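Local coordinates for protein ribonucleoside-diphosphate reductase subunit beta (PDB 2RCC) that probably serves as the iron-binding small subunit of a class I ribonucleotide reductase, which makes deoxyribonucleotides from the corresponding ribonucleotides for DNA synthesis, at residues A[213-216]-A[217-220]; A[197-200]-A[201-204]; A[69-72]-A[73-76]; A[275-278]-A[279-282]. One frame throughout, in Å; residues are numbered along the deposited sequence. Where two conformers were deposited one is given.

Contact 1 of 4, residues A[213-216]-A[217-220]; sequences INYI and NRDE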
loop_
_atom_site.group_PDB
_atom_site.type_symbol
_atom_site.label_atom_id
_atom_site.label_comp_id
_atom_site.label_asym_id
_atom_site.label_seq_id
_atom_site.Cartn_x
_atom_site.Cartn_y
_atom_site.Cartn_z
ATOM N N ILE A 213 -7.262 -7.881 -17.696
ATOM C CA ILE A 213 -7.024 -9.180 -17.050
ATOM C C ILE A 213 -5.529 -9.536 -17.074
ATOM O O ILE A 213 -4.983 -10.024 -16.085
ATOM C CB ILE A 213 -7.825 -10.336 -17.727
ATOM C CG1 ILE A 213 -9.336 -10.153 -17.541
ATOM C CG2 ILE A 213 -7.427 -11.700 -17.167
ATOM C CD1 ILE A 213 -9.848 -10.270 -16.109
ATOM N N ASN A 214 -4.881 -9.293 -18.204
ATOM C CA ASN A 214 -3.474 -9.571 -18.363
ATOM C C ASN A 214 -2.615 -8.660 -17.490
ATOM O O ASN A 214 -1.632 -9.125 -16.938
ATOM C CB ASN A 214 -3.090 -9.460 -19.824
ATOM C CG ASN A 214 -1.777 -10.153 -20.148
ATOM O OD1 ASN A 214 -0.883 -9.538 -20.707
ATOM N ND2 ASN A 214 -1.648 -11.428 -19.768
ATOM N N TYR A 215 -2.981 -7.374 -17.361
ATOM C CA TYR A 215 -2.287 -6.487 -16.406
ATOM C C TYR A 215 -2.449 -6.994 -14.976
ATOM O O TYR A 215 -1.458 -7.013 -14.227
ATOM C CB TYR A 215 -2.751 -5.066 -16.505
ATOM C CG TYR A 215 -2.460 -4.357 -17.831
ATOM C CD1 TYR A 215 -1.533 -4.845 -18.758
ATOM C CD2 TYR A 215 -3.067 -3.147 -18.104
ATOM C CE1 TYR A 215 -1.278 -4.142 -19.946
ATOM C CE2 TYR A 215 -2.801 -2.453 -19.256
ATOM C CZ TYR A 215 -1.908 -2.955 -20.168
ATOM O OH TYR A 215 -1.643 -2.249 -21.326
ATOM N N ILE A 216 -3.667 -7.393 -14.618
ATOM C CA ILE A 216 -3.924 -7.987 -13.298
ATOM C C ILE A 216 -3.071 -9.251 -13.077
ATOM O O ILE A 216 -2.391 -9.391 -12.047
ATOM C CB ILE A 216 -5.412 -8.341 -13.081
ATOM C CG1 ILE A 216 -6.279 -7.075 -13.013
ATOM C CG2 ILE A 216 -5.598 -9.233 -11.789
ATOM C CD1 ILE A 216 -7.815 -7.269 -13.150
ATOM N N ASN A 217 -3.086 -10.135 -14.070
ATOM C CA ASN A 217 -2.374 -11.414 -14.023
ATOM C C ASN A 217 -0.835 -11.178 -13.927
ATOM O O ASN A 217 -0.153 -11.916 -13.220
ATOM C CB ASN A 217 -2.802 -12.256 -15.248
ATOM C CG ASN A 217 -2.685 -13.775 -15.060
ATOM O OD1 ASN A 217 -2.463 -14.308 -13.974
ATOM N ND2 ASN A 217 -2.915 -14.483 -16.162
ATOM N N ARG A 218 -0.310 -10.148 -14.611
ATOM C CA ARG A 218 1.106 -9.752 -14.543
ATOM C C ARG A 218 1.471 -9.304 -13.100
ATOM O O ARG A 218 2.503 -9.693 -12.545
ATOM C CB ARG A 218 1.423 -8.617 -15.528
ATOM C CG ARG A 218 2.773 -7.885 -15.280
ATOM C CD ARG A 218 3.227 -6.873 -16.358
ATOM N NE ARG A 218 2.635 -5.522 -16.607
ATOM C CZ ARG A 218 1.730 -4.783 -15.922
ATOM N NH1 ARG A 218 1.113 -5.132 -14.761
ATOM N NH2 ARG A 218 1.421 -3.600 -16.467
ATOM N N ASP A 219 0.629 -8.461 -12.518
ATOM C CA ASP A 219 0.815 -8.059 -11.116
ATOM C C ASP A 219 0.809 -9.293 -10.211
ATOM O O ASP A 219 1.614 -9.408 -9.293
ATOM C CB ASP A 219 -0.321 -7.169 -10.639
ATOM C CG ASP A 219 -0.326 -5.790 -11.263
ATOM O OD1 ASP A 219 0.680 -5.321 -11.782
ATOM O OD2 ASP A 219 -1.369 -5.134 -11.142
ATOM N N GLU A 220 -0.123 -10.204 -10.450
ATOM C CA GLU A 220 -0.175 -11.413 -9.626
ATOM C C GLU A 220 1.107 -12.214 -9.693
ATOM O O GLU A 220 1.516 -12.726 -8.698
ATOM C CB GLU A 220 -1.330 -12.297 -9.994
ATOM C CG GLU A 220 -2.688 -11.726 -9.650
ATOM C CD GLU A 220 -3.774 -12.763 -9.907
ATOM O OE1 GLU A 220 -3.781 -13.350 -11.016
ATOM O OE2 GLU A 220 -4.612 -12.962 -8.999
#
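Arg218 folds back along the helix to lie beside Tyr215, one turn earlier, with its guanidinium and the phenol ring nearly parallel (planes 5° apart). Tyr215 CD1 lies over one face of the guanidinium, 3.9 Å from Arg218 NH2, while NH2 meets the ring obliquely. A bend at the third torsion of Arg218 (chi3 73°) turns the otherwise extended chain back, and this places NH1 3.0 Å from Asp219 OD1 in a salt bridge between consecutive residues. The CG of Asp219 lies at the guanidinium edge, in its plane. The other carboxylate oxygen, Asp219 OD2, accepts hydrogen bonds from His122 NE2 and Trp53 NE1, which makes the aspartate a probable second-shell residue, between Arg218 and the likely iron ligand His122; Glu220 is another likely ligand. All this rides on a regular alpha-helical turn of helix 207-237, part of the helical, ferritin-like fold of the reductase small subunit. Its i to i+4 bonds include Asp219 N to Tyr215 O (3.1 Å) and Glu220 N to Ile216 O (2.9 Å). Ile216 CG2 is 4.4 Å from Glu220 CG, a loose approach of buried side chains, and Ile216 also packs on His122 and on Tyr126, the probable radical-site tyrosine. Farther out, Trp53 meets the Tyr215 ring with planes about 50° apart and touches Arg218 as well.

Contact 2 of 4, residues A[197-200]-A[201-204]; sequences FYNL and ARNQ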
loop_
_atom_site.group_PDB
_atom_site.type_symbol
_atom_site.label_atom_id
_atom_site.label_comp_id
_atom_site.label_asym_id
_atom_site.label_seq_id
_atom_site.Cartn_x
_atom_site.Cartn_y
_atom_site.Cartn_z
ATOM N N PHE A 197 -11.226 -15.256 -20.587
ATOM C CA PHE A 197 -11.065 -13.958 -21.176
ATOM C C PHE A 197 -10.027 -13.984 -22.304
ATOM O O PHE A 197 -10.258 -13.405 -23.375
ATOM C CB PHE A 197 -10.749 -12.905 -20.108
ATOM C CG PHE A 197 -11.855 -12.727 -19.116
ATOM C CD1 PHE A 197 -13.082 -12.243 -19.518
ATOM C CD2 PHE A 197 -11.690 -13.075 -17.802
ATOM C CE1 PHE A 197 -14.108 -12.091 -18.614
ATOM C CE2 PHE A 197 -12.720 -12.917 -16.899
ATOM C CZ PHE A 197 -13.918 -12.433 -17.316
ATOM N N TYR A 198 -8.909 -14.679 -22.080
ATOM C CA TYR A 198 -7.874 -14.774 -23.121
ATOM C C TYR A 198 -8.361 -15.568 -24.328
ATOM O O TYR A 198 -7.951 -15.268 -25.458
ATOM C CB TYR A 198 -6.578 -15.403 -22.583
ATOM C CG TYR A 198 -5.936 -14.688 -21.407
ATOM C CD1 TYR A 198 -5.889 -13.296 -21.327
ATOM C CD2 TYR A 198 -5.315 -15.419 -20.394
ATOM C CE1 TYR A 198 -5.277 -12.661 -20.241
ATOM C CE2 TYR A 198 -4.712 -14.804 -19.332
ATOM C CZ TYR A 198 -4.692 -13.433 -19.267
ATOM O OH TYR A 198 -4.079 -12.859 -18.203
ATOM N N ASN A 199 -9.225 -16.570 -24.096
ATOM C CA ASN A 199 -9.798 -17.372 -25.193
ATOM C C ASN A 199 -10.638 -16.477 -26.089
ATOM O O ASN A 199 -10.701 -16.697 -27.292
ATOM C CB ASN A 199 -10.640 -18.545 -24.640
ATOM C CG ASN A 199 -11.270 -19.418 -25.743
ATOM O OD1 ASN A 199 -10.574 -19.992 -26.568
ATOM N ND2 ASN A 199 -12.588 -19.531 -25.724
ATOM N N LEU A 200 -11.322 -15.487 -25.521
ATOM C CA LEU A 200 -12.093 -14.531 -26.352
ATOM C C LEU A 200 -11.185 -13.643 -27.192
ATOM O O LEU A 200 -11.393 -13.488 -28.406
ATOM C CB LEU A 200 -13.041 -13.651 -25.495
ATOM C CG LEU A 200 -14.226 -14.352 -24.809
ATOM C CD1 LEU A 200 -15.010 -13.408 -23.917
ATOM C CD2 LEU A 200 -15.174 -14.979 -25.847
ATOM N N ALA A 201 -10.146 -13.133 -26.558
ATOM C CA ALA A 201 -9.258 -12.156 -27.151
ATOM C C ALA A 201 -8.341 -12.739 -28.202
ATOM O O ALA A 201 -8.042 -12.046 -29.157
ATOM C CB ALA A 201 -8.469 -11.424 -26.070
ATOM N N ARG A 202 -7.955 -14.018 -28.081
ATOM C CA ARG A 202 -7.112 -14.644 -29.113
ATOM C C ARG A 202 -7.888 -14.756 -30.423
ATOM O O ARG A 202 -7.271 -14.836 -31.469
ATOM C CB ARG A 202 -6.582 -16.002 -28.662
ATOM C CG ARG A 202 -7.625 -17.108 -28.653
ATOM C CD ARG A 202 -7.154 -18.245 -27.850
ATOM N NE ARG A 202 -8.061 -19.381 -27.905
ATOM C CZ ARG A 202 -8.076 -20.285 -28.871
ATOM N NH1 ARG A 202 -7.207 -20.233 -29.873
ATOM N NH2 ARG A 202 -8.959 -21.265 -28.822
ATOM N N ASN A 203 -9.221 -14.757 -30.333
ATOM C CA ASN A 203 -10.141 -14.720 -31.476
ATOM C C ASN A 203 -10.718 -13.308 -31.757
ATOM O O ASN A 203 -11.758 -13.187 -32.367
ATOM C CB ASN A 203 -11.234 -15.781 -31.256
ATOM C CG ASN A 203 -10.644 -17.199 -31.210
ATOM O OD1 ASN A 203 -9.706 -17.501 -31.942
ATOM N ND2 ASN A 203 -11.144 -18.038 -30.330
ATOM N N GLN A 204 -10.003 -12.268 -31.313
ATOM C CA GLN A 204 -10.334 -10.861 -31.522
ATOM C C GLN A 204 -11.632 -10.338 -30.878
ATOM O O GLN A 204 -12.169 -9.347 -31.334
ATOM C CB GLN A 204 -10.334 -10.565 -33.025
ATOM C CG GLN A 204 -9.098 -11.066 -33.793
ATOM C CD GLN A 204 -7.967 -10.070 -33.796
ATOM O OE1 GLN A 204 -7.999 -9.105 -34.563
ATOM N NE2 GLN A 204 -6.938 -10.314 -32.979
#
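Asn199 OD1 is gripped side-on by Arg202, which offers two nitrogens to this one oxygen. The bond from Arg202 NE to Asn199 OD1 measures 2.9 Å and that from Arg202 NH2 to the same OD1 3.1 Å. The oxygen lies at the edge of the guanidinium, near its plane, yet the amide is turned 36° against that plane; NE comes in tilted from the carbonyl plane, whereas NH2 approaches nearly end-on to the C=O. With CG of Arg202 set between the backbone N and the carbonyl carbon (chi1 74°) and the chain extended from there to NE, the arginine runs back over the preceding turn. The other end of the amide is satisfied too, since Asn199 ND2 donates to Pro274 O. Over one guanidinium face stands Asn203 ND2, 4.0 Å above the plane, and Arg202 also makes a cation-pi contact with Trp312. On the backbone, Ala201 N donates to Phe197 O (3.2 Å) and Arg202 N to Tyr198 O (2.9 Å), after which Asn203 N makes a weak bond to Leu200 O. Gln204, with positive phi (64°), is the C-prime residue of a Schellman motif: its N reaches Ala201 O, and Lys205 N reaches Leu200 O. Near this end of helix 191-202, Phe197 and Leu200 pack on helix 72-87, and Tyr198 and Ala201 on helix 207-237.

Contact 3 of 4, residues A[69-72]-A[73-76]; sequences TLTE and TEQE
The chain leaves the extended backbone of Leu70 and Thr71 (psi near 160° in both) and turns at Glu72 into helix 72-87, where Gln75 N donates to Thr71 O and Glu76 N to Glu72 O. Two reciprocal bonds close this start. Thr71 OG1 sits between its own backbone N and carbonyl carbon (chi1 75°), and from there it accepts from Glu74 N at 3.0 Å. In return Thr71 N donates to Glu74 OE1 at 2.9 Å in a nearly straight bond (165°), meeting the carboxylate from above its plane. The glutamate chain, extended beyond CG, crosses the threonine obliquely, bringing Glu74 CG within 3.2 Å of Thr71 OG1. The Glu74 side chain crosses that of Leu70 at about a right angle, with Leu70 CB 3.5 Å from Glu74 OE1. Farther round, the extended Gln75 doubles the grip on the loop: its NE2 donates to Leu70 O at 2.9 Å, with the oxygen near the amide plane but the donor standing above the plane of the Leu70 carbonyl. An alanine in place of Glu74 would leave Thr71 N without its carboxylate acceptor and would probably let the loop at Leu70 and Thr71 shift against the helix. The negative charge of Glu74 so close to the first turn is also likely to interact favourably with the helix dipole. Reciprocal bonding of the N-cap threonine and the glutamate three residues on is the capping box, a classic N-terminal capping motif, here following the short loop after helix 61-66.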
loop_
_atom_site.group_PDB
_atom_site.type_symbol
_atom_site.label_atom_id
_atom_site.label_comp_id
_atom_site.label_asym_id
_atom_site.label_seq_id
_atom_site.Cartn_x
_atom_site.Cartn_y
_atom_site.Cartn_z
ATOM N N THR A 69 -22.507 -9.467 -29.756
ATOM C CA THR A 69 -22.168 -10.371 -30.858
ATOM C C THR A 69 -21.718 -11.756 -30.369
ATOM O O THR A 69 -21.627 -12.658 -31.175
ATOM C CB THR A 69 -21.075 -9.776 -31.805
ATOM O OG1 THR A 69 -19.788 -9.871 -31.191
ATOM C CG2 THR A 69 -21.380 -8.299 -32.152
ATOM N N LEU A 70 -21.395 -11.897 -29.072
ATOM C CA LEU A 70 -20.981 -13.179 -28.500
ATOM C C LEU A 70 -22.190 -14.089 -28.360
ATOM O O LEU A 70 -23.328 -13.609 -28.317
ATOM C CB LEU A 70 -20.327 -12.990 -27.121
ATOM C CG LEU A 70 -18.885 -12.499 -26.957
ATOM C CD1 LEU A 70 -18.562 -11.220 -27.720
ATOM C CD2 LEU A 70 -18.643 -12.312 -25.465
ATOM N N THR A 71 -21.948 -15.402 -28.275
ATOM C CA THR A 71 -23.044 -16.367 -28.103
ATOM C C THR A 71 -23.725 -16.126 -26.740
ATOM O O THR A 71 -23.149 -15.468 -25.863
ATOM C CB THR A 71 -22.582 -17.843 -28.174
ATOM O OG1 THR A 71 -21.897 -18.215 -26.970
ATOM C CG2 THR A 71 -21.686 -18.106 -29.391
ATOM N N GLU A 72 -24.960 -16.608 -26.561
ATOM C CA GLU A 72 -25.631 -16.451 -25.262
ATOM C C GLU A 72 -24.825 -17.073 -24.133
ATOM O O GLU A 72 -24.728 -16.485 -23.057
ATOM C CB GLU A 72 -27.030 -17.063 -25.224
ATOM C CG GLU A 72 -28.090 -16.319 -25.984
ATOM C CD GLU A 72 -29.499 -16.835 -25.646
ATOM O OE1 GLU A 72 -29.878 -16.852 -24.442
ATOM O OE2 GLU A 72 -30.223 -17.212 -26.588
ATOM N N THR A 73 -24.247 -18.251 -24.383
ATOM C CA THR A 73 -23.463 -18.920 -23.364
ATOM C C THR A 73 -22.189 -18.122 -23.040
ATOM O O THR A 73 -21.808 -18.036 -21.884
ATOM C CB THR A 73 -23.174 -20.372 -23.763
ATOM O OG1 THR A 73 -24.405 -21.002 -24.157
ATOM C CG2 THR A 73 -22.574 -21.114 -22.608
ATOM N N GLU A 74 -21.559 -17.520 -24.063
ATOM C CA GLU A 74 -20.360 -16.674 -23.848
ATOM C C GLU A 74 -20.687 -15.421 -23.013
ATOM O O GLU A 74 -19.974 -15.092 -22.086
ATOM C CB GLU A 74 -19.730 -16.262 -25.184
ATOM C CG GLU A 74 -19.040 -17.402 -25.893
ATOM C CD GLU A 74 -18.686 -17.130 -27.351
ATOM O OE1 GLU A 74 -19.138 -16.125 -27.985
ATOM O OE2 GLU A 74 -17.936 -17.970 -27.873
ATOM N N GLN A 75 -21.800 -14.761 -23.325
ATOM C CA GLN A 75 -22.247 -13.570 -22.572
ATOM C C GLN A 75 -22.560 -13.913 -21.131
ATOM O O GLN A 75 -22.144 -13.202 -20.208
ATOM C CB GLN A 75 -23.475 -12.950 -23.220
ATOM C CG GLN A 75 -23.263 -12.381 -24.607
ATOM C CD GLN A 75 -24.551 -11.787 -25.183
ATOM O OE1 GLN A 75 -25.333 -11.199 -24.457
ATOM N NE2 GLN A 75 -24.759 -11.930 -26.463
ATOM N N GLU A 76 -23.257 -15.020 -20.925
ATOM C CA GLU A 76 -23.559 -15.483 -19.570
ATOM C C GLU A 76 -22.328 -15.852 -18.749
ATOM O O GLU A 76 -22.239 -15.460 -17.585
ATOM C CB GLU A 76 -24.583 -16.637 -19.586
ATOM C CG GLU A 76 -25.994 -16.223 -19.965
ATOM C CD GLU A 76 -26.607 -15.220 -18.981
ATOM O OE1 GLU A 76 -26.424 -15.400 -17.746
ATOM O OE2 GLU A 76 -27.260 -14.252 -19.456
#

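Contact 4 of 4, residues A[275-278]-A[279-282]; sequences GINP and EDME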
loop_
_atom_site.group_PDB
_atom_site.type_symbol
_atom_site.label_atom_id
_atom_site.label_comp_id
_atom_site.label_asym_id
_atom_site.label_seq_id
_atom_site.Cartn_x
_atom_site.Cartn_y
_atom_site.Cartn_z
ATOM N N GLY A 275 -13.838 -23.232 -28.209
ATOM C CA GLY A 275 -12.428 -22.982 -27.998
ATOM C C GLY A 275 -11.845 -23.473 -26.695
ATOM O O GLY A 275 -10.633 -23.493 -26.603
ATOM N N ILE A 276 -12.682 -23.877 -25.723
ATOM C CA ILE A 276 -12.205 -24.384 -24.442
ATOM C C ILE A 276 -12.589 -25.853 -24.299
ATOM O O ILE A 276 -13.765 -26.180 -24.181
ATOM C CB ILE A 276 -12.782 -23.594 -23.255
ATOM C CG1 ILE A 276 -12.495 -22.093 -23.374
ATOM C CG2 ILE A 276 -12.211 -24.126 -21.934
ATOM C CD1 ILE A 276 -11.034 -21.730 -23.359
ATOM N N ASN A 277 -11.598 -26.741 -24.348
ATOM C CA ASN A 277 -11.817 -28.180 -24.151
ATOM C C ASN A 277 -11.648 -28.370 -22.645
ATOM O O ASN A 277 -10.617 -27.989 -22.083
ATOM C CB ASN A 277 -10.832 -29.035 -24.962
ATOM C CG ASN A 277 -10.865 -30.497 -24.566
ATOM O OD1 ASN A 277 -10.153 -30.903 -23.664
ATOM N ND2 ASN A 277 -11.668 -31.304 -25.268
ATOM N N PRO A 278 -12.654 -28.922 -21.973
ATOM C CA PRO A 278 -12.517 -29.080 -20.523
ATOM C C PRO A 278 -11.368 -29.980 -20.054
ATOM O O PRO A 278 -10.793 -29.690 -19.022
ATOM C CB PRO A 278 -13.876 -29.633 -20.095
ATOM C CG PRO A 278 -14.520 -30.126 -21.304
ATOM C CD PRO A 278 -13.969 -29.381 -22.469
ATOM N N GLU A 279 -11.016 -31.024 -20.810
ATOM C CA GLU A 279 -9.913 -31.903 -20.433
ATOM C C GLU A 279 -8.563 -31.128 -20.493
ATOM O O GLU A 279 -7.700 -31.254 -19.602
ATOM C CB GLU A 279 -9.924 -33.197 -21.283
ATOM C CG GLU A 279 -11.136 -34.140 -21.010
ATOM C CD GLU A 279 -12.521 -33.653 -21.538
ATOM O OE1 GLU A 279 -12.583 -32.799 -22.463
ATOM O OE2 GLU A 279 -13.559 -34.136 -21.015
ATOM N N ASP A 280 -8.406 -30.307 -21.534
ATOM C CA ASP A 280 -7.238 -29.453 -21.691
ATOM C C ASP A 280 -7.153 -28.410 -20.579
ATOM O O ASP A 280 -6.061 -28.132 -20.110
ATOM C CB ASP A 280 -7.258 -28.678 -23.029
ATOM C CG ASP A 280 -6.937 -29.553 -24.267
ATOM O OD1 ASP A 280 -6.368 -30.663 -24.152
ATOM O OD2 ASP A 280 -7.256 -29.084 -25.377
HETATM N N MSE A 281 -8.289 -27.830 -20.182
HETATM C CA MSE A 281 -8.305 -26.866 -19.094
HETATM C C MSE A 281 -7.914 -27.509 -17.763
HETATM O O MSE A 281 -7.196 -26.914 -16.980
HETATM C CB MSE A 281 -9.706 -26.221 -18.939
HETATM C CG MSE A 281 -9.752 -25.084 -17.904
HETATM SE SE MSE A 281 -8.714 -23.553 -18.393
HETATM C CE MSE A 281 -10.119 -22.602 -19.350
ATOM N N GLU A 282 -8.430 -28.700 -17.493
ATOM C CA GLU A 282 -8.119 -29.389 -16.261
ATOM C C GLU A 282 -6.625 -29.714 -16.207
ATOM O O GLU A 282 -6.011 -29.506 -15.165
ATOM C CB GLU A 282 -9.050 -30.601 -16.067
ATOM C CG GLU A 282 -10.469 -30.084 -15.749
ATOM C CD GLU A 282 -11.493 -31.142 -15.463
ATOM O OE1 GLU A 282 -11.162 -32.325 -15.509
ATOM O OE2 GLU A 282 -12.659 -30.759 -15.215
HETATM O O HOH W 1 -8.833 -26.024 -25.420
#
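Asn277 has its CG trans to the main-chain nitrogen (chi1 169°) and its amide turned about chi2 to -88°, which brings OD1 over the first turn of helix 278-295, where it accepts from Asp280 N at 2.8 Å. The donor lies in the plane of the amide carbonyl, making Asn277 a well-formed N-cap. Behind it, Met281 N donates to Asn277 O and Glu282 N to Pro278 O (both 3.0 Å), while Pro278 occupies the first helical position. Glu279 bends at its second torsion to lie alongside the proline, its OE1 3.5 Å from Pro278 CG. Asp280 OD2 lies 3.6 Å from Asn277 CB; a water accepts from Asn277 N (3.1 Å) and makes weak bonds to Asp280 OD2 and Gly275 O. Replacing Asp280 by alanine would remove this weak water link and would probably leave the water held less firmly beside the cap. On the inner side, Ile276 CG2 meets the methyl CE of selenomethionine Met281 at 3.7 Å. Both residues pack on Phe265 of helix 244-268 and reach helix 191-202, at Asn199 and Ala195 respectively, while Glu282 forms a salt bridge with Arg266.

Overall arrangement
Contact 1 lies closest to the probable diiron site, holding the likely ligand Glu220; contacts 3 and 4 lie away from it, with centres 24 and 22 Å from that of contact 1. Contact 2 joins the others. Its Tyr198 OH is 3.2 Å from Asn214 ND2, a probable hydrogen bond, and Phe197 CD2 packs on Ile213 CD1 at 3.8 Å; together these tie helix 191-202 to helix 207-237. Leu200 CD1 packs on Leu70 CD2 of contact 3 at 4.1 Å, while Asn199 meets Ile276 of contact 4. The two helix starts, contacts 3 and 4, do not touch, their nearest atoms being about 7 Å apart.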